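Local coordinates for cadherin-5 (PDB 3PPE), which mediates calcium-dependent, mainly homophilic adhesion between endothelial cells, couples actin fibres to their junctions and may control the cohesion of those junctions, at residues I9-D14 against D62-A67; P16-V21 against Y56-L61; V94-D99 against P134-H139. One frame throughout, in Å; residues are numbered along the deposited sequence. Where two conformers were deposited one is given.

How the contacts relate
Contacts 1 and 2 lie within the first cadherin domain (EC1), whereas contact 3 joins the end of that domain to the second (EC2). Along the chain, residues 16-21 and 56-61 of contact 2 fall between the two segments of contact 1, and contact 3 follows both. The centre of contact 1 is about 10 Å from each of the other two, which stand about 19 Å apart. Contacts 1 and 3 share two calcium ions and a water, and their strands 6-10 and 82-95 are neighbours in one sheet. Contact 2 belongs to the other sheet of EC1; Arg-60 and a probable backbone bond from Glu-12 N to Leu-61 O tie it to contact 1. Together they connect the EC1 sandwich to the calcium-rigidified junction.

Contact 1 (I9-D14 against D62-A67); sequences IREEID and DREKKA. With CA (calcium ion), chain C; CA (calcium ion), chain E.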
loop_
_atom_site.group_PDB
_atom_site.type_symbol
_atom_site.label_atom_id
_atom_site.label_comp_id
_atom_site.label_asym_id
_atom_site.label_seq_id
_atom_site.Cartn_x
_atom_site.Cartn_y
_atom_site.Cartn_z
ATOM N N ILE A 9 3.210 -1.233 -6.178
ATOM C CA ILE A 9 1.984 -2.025 -6.208
ATOM C C ILE A 9 2.303 -3.427 -6.740
ATOM O O ILE A 9 3.021 -3.594 -7.711
ATOM C CB ILE A 9 0.848 -1.351 -7.026
ATOM C CG1 ILE A 9 -0.373 -2.282 -7.123
ATOM C CG2 ILE A 9 1.345 -0.864 -8.410
ATOM C CD1 ILE A 9 -1.665 -1.622 -7.585
ATOM N N ARG A 10 1.780 -4.432 -6.050
ATOM C CA ARG A 10 1.980 -5.827 -6.399
ATOM C C ARG A 10 1.309 -6.178 -7.715
ATOM O O ARG A 10 0.200 -5.724 -7.989
ATOM C CB ARG A 10 1.429 -6.684 -5.247
ATOM C CG ARG A 10 2.090 -8.053 -5.109
ATOM C CD ARG A 10 1.596 -8.827 -3.871
ATOM N NE ARG A 10 0.230 -9.356 -4.007
ATOM C CZ ARG A 10 -0.854 -8.927 -3.347
ATOM N NH1 ARG A 10 -0.782 -7.915 -2.474
ATOM N NH2 ARG A 10 -2.035 -9.514 -3.573
ATOM N N GLU A 11 1.960 -6.995 -8.554
ATOM C CA GLU A 11 1.312 -7.458 -9.774
ATOM C C GLU A 11 0.315 -8.546 -9.468
ATOM O O GLU A 11 0.391 -9.188 -8.414
ATOM C CB GLU A 11 2.339 -7.983 -10.792
ATOM C CG GLU A 11 3.104 -9.208 -10.261
ATOM C CD GLU A 11 3.809 -10.006 -11.347
ATOM O OE1 GLU A 11 3.354 -9.999 -12.517
ATOM O OE2 GLU A 11 4.822 -10.649 -11.014
ATOM N N GLU A 12 -0.630 -8.734 -10.397
ATOM C CA GLU A 12 -1.559 -9.899 -10.400
ATOM C C GLU A 12 -2.496 -9.965 -9.173
ATOM O O GLU A 12 -2.861 -11.037 -8.696
ATOM C CB GLU A 12 -0.776 -11.225 -10.546
ATOM C CG GLU A 12 0.290 -11.240 -11.650
ATOM C CD GLU A 12 -0.248 -11.204 -13.079
ATOM O OE1 GLU A 12 0.583 -11.348 -14.000
ATOM O OE2 GLU A 12 -1.455 -11.019 -13.338
ATOM N N ILE A 13 -2.875 -8.793 -8.675
ATOM C CA ILE A 13 -3.770 -8.700 -7.527
ATOM C C ILE A 13 -5.184 -9.137 -7.893
ATOM O O ILE A 13 -5.774 -8.629 -8.847
ATOM C CB ILE A 13 -3.815 -7.269 -6.960
ATOM C CG1 ILE A 13 -2.443 -6.869 -6.414
ATOM C CG2 ILE A 13 -4.878 -7.158 -5.878
ATOM C CD1 ILE A 13 -2.317 -5.394 -6.098
ATOM N N ASP A 14 -5.722 -10.082 -7.130
ATOM C CA ASP A 14 -6.880 -10.853 -7.567
ATOM C C ASP A 14 -8.076 -10.621 -6.649
ATOM O O ASP A 14 -9.088 -11.315 -6.744
ATOM C CB ASP A 14 -6.541 -12.344 -7.623
ATOM C CG ASP A 14 -6.464 -12.975 -6.246
ATOM O OD1 ASP A 14 -6.789 -12.287 -5.256
ATOM O OD2 ASP A 14 -6.078 -14.160 -6.155
ATOM N N ASP A 62 0.631 -6.845 -14.739
ATOM C CA ASP A 62 1.554 -7.941 -14.945
ATOM C C ASP A 62 2.923 -7.333 -15.057
ATOM O O ASP A 62 3.211 -6.678 -16.043
ATOM C CB ASP A 62 1.182 -8.654 -16.245
ATOM C CG ASP A 62 2.087 -9.844 -16.558
ATOM O OD1 ASP A 62 2.975 -10.212 -15.748
ATOM O OD2 ASP A 62 1.883 -10.407 -17.637
ATOM N N ARG A 63 3.769 -7.528 -14.047
ATOM C CA ARG A 63 5.155 -7.019 -14.104
ATOM C C ARG A 63 5.921 -7.517 -15.346
ATOM O O ARG A 63 6.785 -6.815 -15.886
ATOM C CB ARG A 63 5.923 -7.376 -12.818
ATOM C CG ARG A 63 7.220 -6.608 -12.621
ATOM C CD ARG A 63 8.201 -7.452 -11.790
ATOM N NE ARG A 63 8.616 -8.657 -12.550
ATOM C CZ ARG A 63 9.603 -8.655 -13.453
ATOM N NH1 ARG A 63 10.259 -7.546 -13.703
ATOM N NH2 ARG A 63 9.895 -9.746 -14.147
ATOM N N GLU A 64 5.585 -8.703 -15.817
ATOM C CA GLU A 64 6.280 -9.261 -16.981
ATOM C C GLU A 64 5.882 -8.592 -18.307
ATOM O O GLU A 64 6.571 -8.746 -19.307
ATOM C CB GLU A 64 6.092 -10.784 -17.060
ATOM C CG GLU A 64 6.972 -11.558 -16.068
ATOM C CD GLU A 64 6.541 -11.454 -14.627
ATOM O OE1 GLU A 64 5.358 -11.732 -14.291
ATOM O OE2 GLU A 64 7.400 -11.118 -13.783
ATOM N N LYS A 65 4.784 -7.831 -18.294
ATOM C CA LYS A 65 4.393 -6.977 -19.430
ATOM C C LYS A 65 5.025 -5.584 -19.298
ATOM O O LYS A 65 5.647 -5.074 -20.236
ATOM C CB LYS A 65 2.894 -6.784 -19.346
ATOM C CG LYS A 65 2.110 -7.102 -20.583
ATOM C CD LYS A 65 1.953 -8.627 -20.726
ATOM C CE LYS A 65 0.632 -8.980 -21.420
ATOM N NZ LYS A 65 0.823 -10.128 -22.358
ATOM N N LYS A 66 4.846 -4.952 -18.123
ATOM C CA LYS A 66 5.465 -3.637 -17.859
ATOM C C LYS A 66 5.813 -3.542 -16.396
ATOM O O LYS A 66 4.969 -3.790 -15.552
ATOM C CB LYS A 66 4.516 -2.506 -18.248
ATOM C CG LYS A 66 5.184 -1.119 -18.163
ATOM C CD LYS A 66 4.464 -0.134 -19.058
ATOM C CE LYS A 66 4.923 1.290 -18.760
ATOM N NZ LYS A 66 6.348 1.543 -19.134
ATOM N N ALA A 67 7.052 -3.222 -16.079
ATOM C CA ALA A 67 7.516 -3.398 -14.698
ATOM C C ALA A 67 7.462 -2.111 -13.872
ATOM O O ALA A 67 7.587 -2.135 -12.631
ATOM C CB ALA A 67 8.912 -3.977 -14.701
HETATM CA CA CA C . 3.061 -11.742 -14.075
HETATM CA CA CA E . 6.345 -12.242 -11.786
HETATM O O HOH W 1 3.208 -13.630 -15.648
#
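Glu-11 and Glu-64 cross at about a right angle and share two calcium ions at the base of EC1, the classic cadherin interdomain site. The Glu-11 carboxylate bridges them: OE1 binds the calcium of chain C at 2.4 Å and OE2 that of chain E at 2.3 Å. Its CG sits between the backbone N and the carbonyl carbon (chi1 63°), and the extended chain beyond reaches the metals. Glu-64 also spans the pair, OE1 touching both ions and OE2 the chain E calcium alone.

This is the tight part. Arg-63 N donates to Glu-11 OE1 at 2.9 Å, arriving from above the carboxylate plane, while Arg-63 CB packs on Glu-11 CD at 3.7 Å. Glu-64 N closes an Asx turn onto Asp-62 OD1, fixing that ligand. The guanidinium of Arg-63 pairs with Glu-64 OE2 and, more strongly, with Asp-96.

Toward the solvent side the contact thins. Glu-12 and Asp-62 lie side by side, pointing the same way; Glu-12 OE1 and Asp-62 OD1 are adjacent ligands of the chain C calcium, 3.2 Å apart, and the ion also holds a water at 2.5 Å. Glu-12 OE2 forms a salt bridge with Arg-60, modelled unusually short, so its exact geometry is doubtful.

Four carboxylates meet here almost entirely through metal, so without calcium their mutual repulsion would probably drive the two loops apart.

Contact 2 (P16-V21 against Y56-L61); sequences PLPHHV and YAFERL
Pro-18 rests on the ring of Phe-58, and Tyr-56 lies beneath His-20, where strand 19-23 pairs antiparallel with strand 54-57 at one edge of the three-stranded sheet in the EC1 Greek-key beta sandwich. His-19 and Ala-57 form the hydrogen-bonded pair, with His-19 N to Ala-57 O at 2.8 Å and Ala-57 N to His-19 O at 2.7 Å; His-20 and Tyr-56 are the non-hydrogen-bonded pair beside it.

The bumps lie mostly on the 16-21 side. A cis peptide precedes Pro-18, whose CB stands 3.6 Å from the centroid of the Phe-58 ring, almost on the ring normal, with CG over the CE2-CZ side. The same CB presses against Ala-57 O at 3.1 Å, so the proline fills the notch between that carbonyl and the phenyl face. Phe-58 also makes a cation-pi contact with Lys-47. Leu-17 pushes CD2 into the shallow backbone groove running from Ala-57 O to Arg-60 N.

On the sheet face bearing Tyr-56, the edge of the His-20 imidazole points at the face of the Tyr-56 ring, planes 69° apart and centroids 4.9 Å apart. His-20 CG, anti to the backbone N (chi1 -175°), carries ND1 over the ring, and His-20 CA adds a CH-pi contact. Val-21 CG2 nestles against Ala-57 CB at 3.8 Å, beside Ile-9 and Phe-46.

The His-19 ring gives NE2 to Ser-15 O, while its ND1 meets a water at 2.8 Å that donates to Glu-59 O.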
loop_
_atom_site.group_PDB
_atom_site.type_symbol
_atom_site.label_atom_id
_atom_site.label_comp_id
_atom_site.label_asym_id
_atom_site.label_seq_id
_atom_site.Cartn_x
_atom_site.Cartn_y
_atom_site.Cartn_z
ATOM N N PRO A 16 -10.903 -7.483 -5.484
ATOM C CA PRO A 16 -11.707 -6.551 -6.283
ATOM C C PRO A 16 -10.959 -5.251 -6.556
ATOM O O PRO A 16 -10.409 -4.650 -5.633
ATOM C CB PRO A 16 -12.919 -6.283 -5.386
ATOM C CG PRO A 16 -13.048 -7.513 -4.561
ATOM C CD PRO A 16 -11.644 -7.995 -4.318
ATOM N N LEU A 17 -10.944 -4.826 -7.816
ATOM C CA LEU A 17 -10.533 -3.470 -8.161
ATOM C C LEU A 17 -11.448 -2.434 -7.511
ATOM O O LEU A 17 -12.570 -2.746 -7.111
ATOM C CB LEU A 17 -10.523 -3.284 -9.680
ATOM C CG LEU A 17 -9.578 -4.193 -10.468
ATOM C CD1 LEU A 17 -10.136 -4.476 -11.855
ATOM C CD2 LEU A 17 -8.191 -3.575 -10.560
ATOM N N PRO A 18 -10.961 -1.202 -7.411
ATOM C CA PRO A 18 -9.571 -0.893 -7.767
ATOM C C PRO A 18 -8.618 -1.146 -6.603
ATOM O O PRO A 18 -9.063 -1.496 -5.509
ATOM C CB PRO A 18 -9.624 0.604 -8.086
ATOM C CG PRO A 18 -10.755 1.118 -7.269
ATOM C CD PRO A 18 -11.774 0.015 -7.238
ATOM N N HIS A 19 -7.323 -0.970 -6.842
ATOM C CA HIS A 19 -6.295 -1.338 -5.852
ATOM C C HIS A 19 -5.426 -0.159 -5.476
ATOM O O HIS A 19 -4.943 0.551 -6.322
ATOM C CB HIS A 19 -5.404 -2.468 -6.400
ATOM C CG HIS A 19 -6.157 -3.711 -6.787
ATOM N ND1 HIS A 19 -5.865 -4.422 -7.930
ATOM C CD2 HIS A 19 -7.210 -4.347 -6.203
ATOM C CE1 HIS A 19 -6.684 -5.456 -8.027
ATOM N NE2 HIS A 19 -7.526 -5.423 -7.002
ATOM N N HIS A 20 -5.209 0.022 -4.195
ATOM C CA HIS A 20 -4.500 1.181 -3.702
ATOM C C HIS A 20 -3.026 1.064 -4.060
ATOM O O HIS A 20 -2.382 0.032 -3.780
ATOM C CB HIS A 20 -4.648 1.318 -2.191
ATOM C CG HIS A 20 -4.027 2.573 -1.648
ATOM N ND1 HIS A 20 -4.546 3.824 -1.891
ATOM C CD2 HIS A 20 -2.914 2.777 -0.907
ATOM C CE1 HIS A 20 -3.816 4.740 -1.283
ATOM N NE2 HIS A 20 -2.813 4.135 -0.688
ATOM N N VAL A 21 -2.517 2.120 -4.698
ATOM C CA VAL A 21 -1.120 2.189 -5.157
ATOM C C VAL A 21 -0.255 2.930 -4.131
ATOM O O VAL A 21 0.805 2.458 -3.763
ATOM C CB VAL A 21 -0.995 2.877 -6.545
ATOM C CG1 VAL A 21 0.509 3.095 -6.937
ATOM C CG2 VAL A 21 -1.724 2.048 -7.619
ATOM N N TYR A 56 -5.005 5.001 -7.145
ATOM C CA TYR A 56 -5.489 3.632 -7.249
ATOM C C TYR A 56 -5.243 3.107 -8.640
ATOM O O TYR A 56 -5.187 3.892 -9.586
ATOM C CB TYR A 56 -6.988 3.580 -6.937
ATOM C CG TYR A 56 -7.294 3.557 -5.461
ATOM C CD1 TYR A 56 -7.277 4.720 -4.714
ATOM C CD2 TYR A 56 -7.639 2.374 -4.823
ATOM C CE1 TYR A 56 -7.558 4.705 -3.354
ATOM C CE2 TYR A 56 -7.932 2.350 -3.470
ATOM C CZ TYR A 56 -7.874 3.503 -2.743
ATOM O OH TYR A 56 -8.182 3.465 -1.393
ATOM N N ALA A 57 -5.102 1.787 -8.750
ATOM C CA ALA A 57 -4.981 1.097 -10.030
ATOM C C ALA A 57 -6.318 0.458 -10.393
ATOM O O ALA A 57 -6.957 -0.182 -9.551
ATOM C CB ALA A 57 -3.882 -0.026 -9.942
ATOM N N PHE A 58 -6.687 0.579 -11.668
ATOM C CA PHE A 58 -8.011 0.158 -12.159
ATOM C C PHE A 58 -7.948 -1.027 -13.129
ATOM O O PHE A 58 -8.944 -1.387 -13.751
ATOM C CB PHE A 58 -8.774 1.351 -12.758
ATOM C CG PHE A 58 -9.316 2.268 -11.711
ATOM C CD1 PHE A 58 -8.469 3.129 -11.020
ATOM C CD2 PHE A 58 -10.660 2.243 -11.365
ATOM C CE1 PHE A 58 -8.960 3.958 -10.016
ATOM C CE2 PHE A 58 -11.148 3.084 -10.366
ATOM C CZ PHE A 58 -10.297 3.938 -9.694
ATOM N N GLU A 59 -6.751 -1.609 -13.232
ATOM C CA GLU A 59 -6.532 -2.879 -13.897
ATOM C C GLU A 59 -5.597 -3.684 -13.040
ATOM O O GLU A 59 -4.785 -3.133 -12.287
ATOM C CB GLU A 59 -5.832 -2.708 -15.244
ATOM C CG GLU A 59 -6.631 -1.956 -16.250
ATOM C CD GLU A 59 -5.937 -1.882 -17.564
ATOM O OE1 GLU A 59 -6.460 -1.156 -18.421
ATOM O OE2 GLU A 59 -4.884 -2.528 -17.744
ATOM N N ARG A 60 -5.708 -5.000 -13.175
ATOM C CA ARG A 60 -4.697 -5.914 -12.670
ATOM C C ARG A 60 -3.448 -5.742 -13.533
ATOM O O ARG A 60 -3.541 -5.561 -14.760
ATOM C CB ARG A 60 -5.175 -7.354 -12.761
ATOM C CG ARG A 60 -6.251 -7.687 -11.769
ATOM C CD ARG A 60 -6.611 -9.152 -11.886
ATOM N NE ARG A 60 -5.401 -9.972 -11.749
ATOM C CZ ARG A 60 -4.781 -10.615 -12.737
ATOM N NH1 ARG A 60 -5.235 -10.586 -13.994
ATOM N NH2 ARG A 60 -3.700 -11.313 -12.455
ATOM N N LEU A 61 -2.294 -5.788 -12.880
ATOM C CA LEU A 61 -1.027 -5.518 -13.522
ATOM C C LEU A 61 -0.138 -6.790 -13.670
ATOM O O LEU A 61 -0.135 -7.666 -12.818
ATOM C CB LEU A 61 -0.272 -4.451 -12.708
ATOM C CG LEU A 61 -1.015 -3.121 -12.486
ATOM C CD1 LEU A 61 -0.284 -2.268 -11.447
ATOM C CD2 LEU A 61 -1.213 -2.392 -13.827
HETATM O O HOH W 2 -3.692 -3.735 -9.625
#

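Contact 3 (V94-D99 against P134-H139); sequences VSDIND and PTVAGH. With CA (calcium ion), chain E; CA (calcium ion), chain D; CA (calcium ion), chain C.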
loop_
_atom_site.group_PDB
_atom_site.type_symbol
_atom_site.label_atom_id
_atom_site.label_comp_id
_atom_site.label_asym_id
_atom_site.label_seq_id
_atom_site.Cartn_x
_atom_site.Cartn_y
_atom_site.Cartn_z
ATOM N N VAL A 94 6.029 -1.901 -10.219
ATOM C CA VAL A 94 5.155 -3.094 -10.058
ATOM C C VAL A 94 6.023 -4.159 -9.389
ATOM O O VAL A 94 7.023 -4.590 -9.969
ATOM C CB VAL A 94 4.588 -3.611 -11.419
ATOM C CG1 VAL A 94 3.586 -4.821 -11.235
ATOM C CG2 VAL A 94 3.876 -2.441 -12.196
ATOM N N SER A 95 5.628 -4.581 -8.197
ATOM C CA SER A 95 6.381 -5.538 -7.369
ATOM C C SER A 95 6.104 -6.948 -7.861
ATOM O O SER A 95 4.972 -7.317 -8.074
ATOM C CB SER A 95 5.948 -5.438 -5.898
ATOM O OG SER A 95 6.022 -4.087 -5.471
ATOM N N ASP A 96 7.170 -7.725 -8.030
ATOM C CA ASP A 96 7.119 -9.057 -8.618
ATOM C C ASP A 96 6.498 -10.109 -7.700
ATOM O O ASP A 96 6.869 -10.211 -6.540
ATOM C CB ASP A 96 8.566 -9.494 -8.931
ATOM C CG ASP A 96 8.629 -10.724 -9.818
ATOM O OD1 ASP A 96 9.424 -11.642 -9.506
ATOM O OD2 ASP A 96 7.904 -10.791 -10.834
ATOM N N ILE A 97 5.615 -10.942 -8.235
ATOM C CA ILE A 97 5.314 -12.187 -7.571
ATOM C C ILE A 97 5.956 -13.327 -8.373
ATOM O O ILE A 97 6.255 -13.182 -9.573
ATOM C CB ILE A 97 3.759 -12.429 -7.352
ATOM C CG1 ILE A 97 3.001 -12.698 -8.657
ATOM C CG2 ILE A 97 3.121 -11.241 -6.499
ATOM C CD1 ILE A 97 1.629 -13.430 -8.438
ATOM N N ASN A 98 6.171 -14.452 -7.712
ATOM C CA ASN A 98 6.683 -15.624 -8.401
ATOM C C ASN A 98 5.569 -16.322 -9.191
ATOM O O ASN A 98 4.882 -17.189 -8.690
ATOM C CB ASN A 98 7.372 -16.598 -7.428
ATOM C CG ASN A 98 8.239 -17.593 -8.181
ATOM O OD1 ASN A 98 8.909 -17.210 -9.155
ATOM N ND2 ASN A 98 8.189 -18.843 -7.813
ATOM N N ASP A 99 5.368 -15.920 -10.436
ATOM C CA ASP A 99 4.291 -16.491 -11.225
ATOM C C ASP A 99 4.743 -17.098 -12.561
ATOM O O ASP A 99 3.925 -17.423 -13.396
ATOM C CB ASP A 99 3.132 -15.487 -11.397
ATOM C CG ASP A 99 3.532 -14.174 -12.075
ATOM O OD1 ASP A 99 4.721 -13.748 -12.063
ATOM O OD2 ASP A 99 2.595 -13.509 -12.632
ATOM N N PRO A 134 14.786 -11.113 -11.415
ATOM C CA PRO A 134 15.990 -11.799 -10.940
ATOM C C PRO A 134 16.629 -11.070 -9.763
ATOM O O PRO A 134 17.644 -11.526 -9.233
ATOM C CB PRO A 134 16.917 -11.750 -12.155
ATOM C CG PRO A 134 16.494 -10.533 -12.895
ATOM C CD PRO A 134 15.007 -10.434 -12.703
ATOM N N THR A 135 16.037 -9.950 -9.363
ATOM C CA THR A 135 16.542 -9.177 -8.234
ATOM C C THR A 135 15.721 -9.437 -6.976
ATOM O O THR A 135 16.021 -8.907 -5.906
ATOM C CB THR A 135 16.538 -7.667 -8.536
ATOM O OG1 THR A 135 15.188 -7.214 -8.697
ATOM C CG2 THR A 135 17.321 -7.375 -9.807
ATOM N N VAL A 136 14.684 -10.257 -7.112
ATOM C CA VAL A 136 13.837 -10.614 -5.981
ATOM C C VAL A 136 14.327 -11.954 -5.442
ATOM O O VAL A 136 15.087 -12.660 -6.105
ATOM C CB VAL A 136 12.344 -10.543 -6.349
ATOM C CG1 VAL A 136 11.482 -10.721 -5.108
ATOM C CG2 VAL A 136 12.030 -9.224 -7.039
ATOM N N ALA A 137 13.887 -12.297 -4.236
ATOM C CA ALA A 137 14.440 -13.438 -3.515
ATOM C C ALA A 137 14.005 -14.682 -4.282
ATOM O O ALA A 137 12.914 -15.209 -4.061
ATOM C CB ALA A 137 13.937 -13.494 -2.080
ATOM N N GLY A 138 14.864 -15.145 -5.184
ATOM C CA GLY A 138 14.811 -16.517 -5.653
ATOM C C GLY A 138 13.862 -16.696 -6.821
ATOM O O GLY A 138 13.770 -17.780 -7.398
ATOM N N HIS A 139 13.155 -15.627 -7.171
ATOM C CA HIS A 139 12.009 -15.727 -8.067
ATOM C C HIS A 139 12.428 -16.229 -9.444
ATOM O O HIS A 139 11.672 -16.934 -10.115
ATOM C CB HIS A 139 11.308 -14.373 -8.192
ATOM C CG HIS A 139 10.425 -14.040 -7.029
ATOM N ND1 HIS A 139 9.471 -13.047 -7.080
ATOM C CD2 HIS A 139 10.352 -14.569 -5.786
ATOM C CE1 HIS A 139 8.848 -12.978 -5.917
ATOM N NE2 HIS A 139 9.364 -13.891 -5.114
HETATM CA CA CA E . 6.345 -12.242 -11.786
HETATM CA CA CA D . 9.923 -17.962 -11.173
HETATM CA CA CA C . 3.061 -11.742 -14.075
HETATM O O HOH W 1 3.208 -13.630 -15.648
#
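His-139 of EC2 lays one face of its imidazole on Asn-98 and turns its ND1 edge to Asp-96, both in the linker that leaves EC1. From the backbone outward, CB lies 3.6 Å from Asp-96 OD1 and also faces Asn-98 OD1. CG, placed anti to the carbonyl carbon (chi1 -79°), starts a ring that Asn-98 CB covers by a CH-pi contact, 3.9 Å from the centroid and nearly on the normal. ND1 donates to Asp-96 OD1 at 2.8 Å with an N-H...O angle of 162°; the oxygen lies in the imidazole plane, yet the nitrogen approaches it from above the carboxylate plane. CE1 reaches Asp-96 O at 3.5 Å in the plane of the ring, and CD2 and NE2 run beneath Asn-98 CB. Val-136 CG1 covers the opposite face, while its CG2 touches Asp-96 CB at 4.0 Å. Putting a leucine in place of His-139 would probably leave Asp-96 OD1 without this donor and its carboxylate less firmly aimed.

The backbone of the histidine works too. His-139 O and Asn-98 OD1 bind the calcium of chain D at 2.3 and 2.4 Å, joined by Asn-100, Asp-130, Asp-132 and Asp-184. Beside it, Asp-96 OD2, Ile-97 O and Asp-99 OD1 hold the chain E calcium, and Asp-99 OD2 reaches the chain C ion. Val-136 also packs on Asp-52 of the second subunit.

Asp-96 thus gives OD1 to the histidine of EC2 and OD2 to a calcium and to Arg-63 of EC1, coupling EC2 to the metal cluster and probably stiffening the interdomain joint.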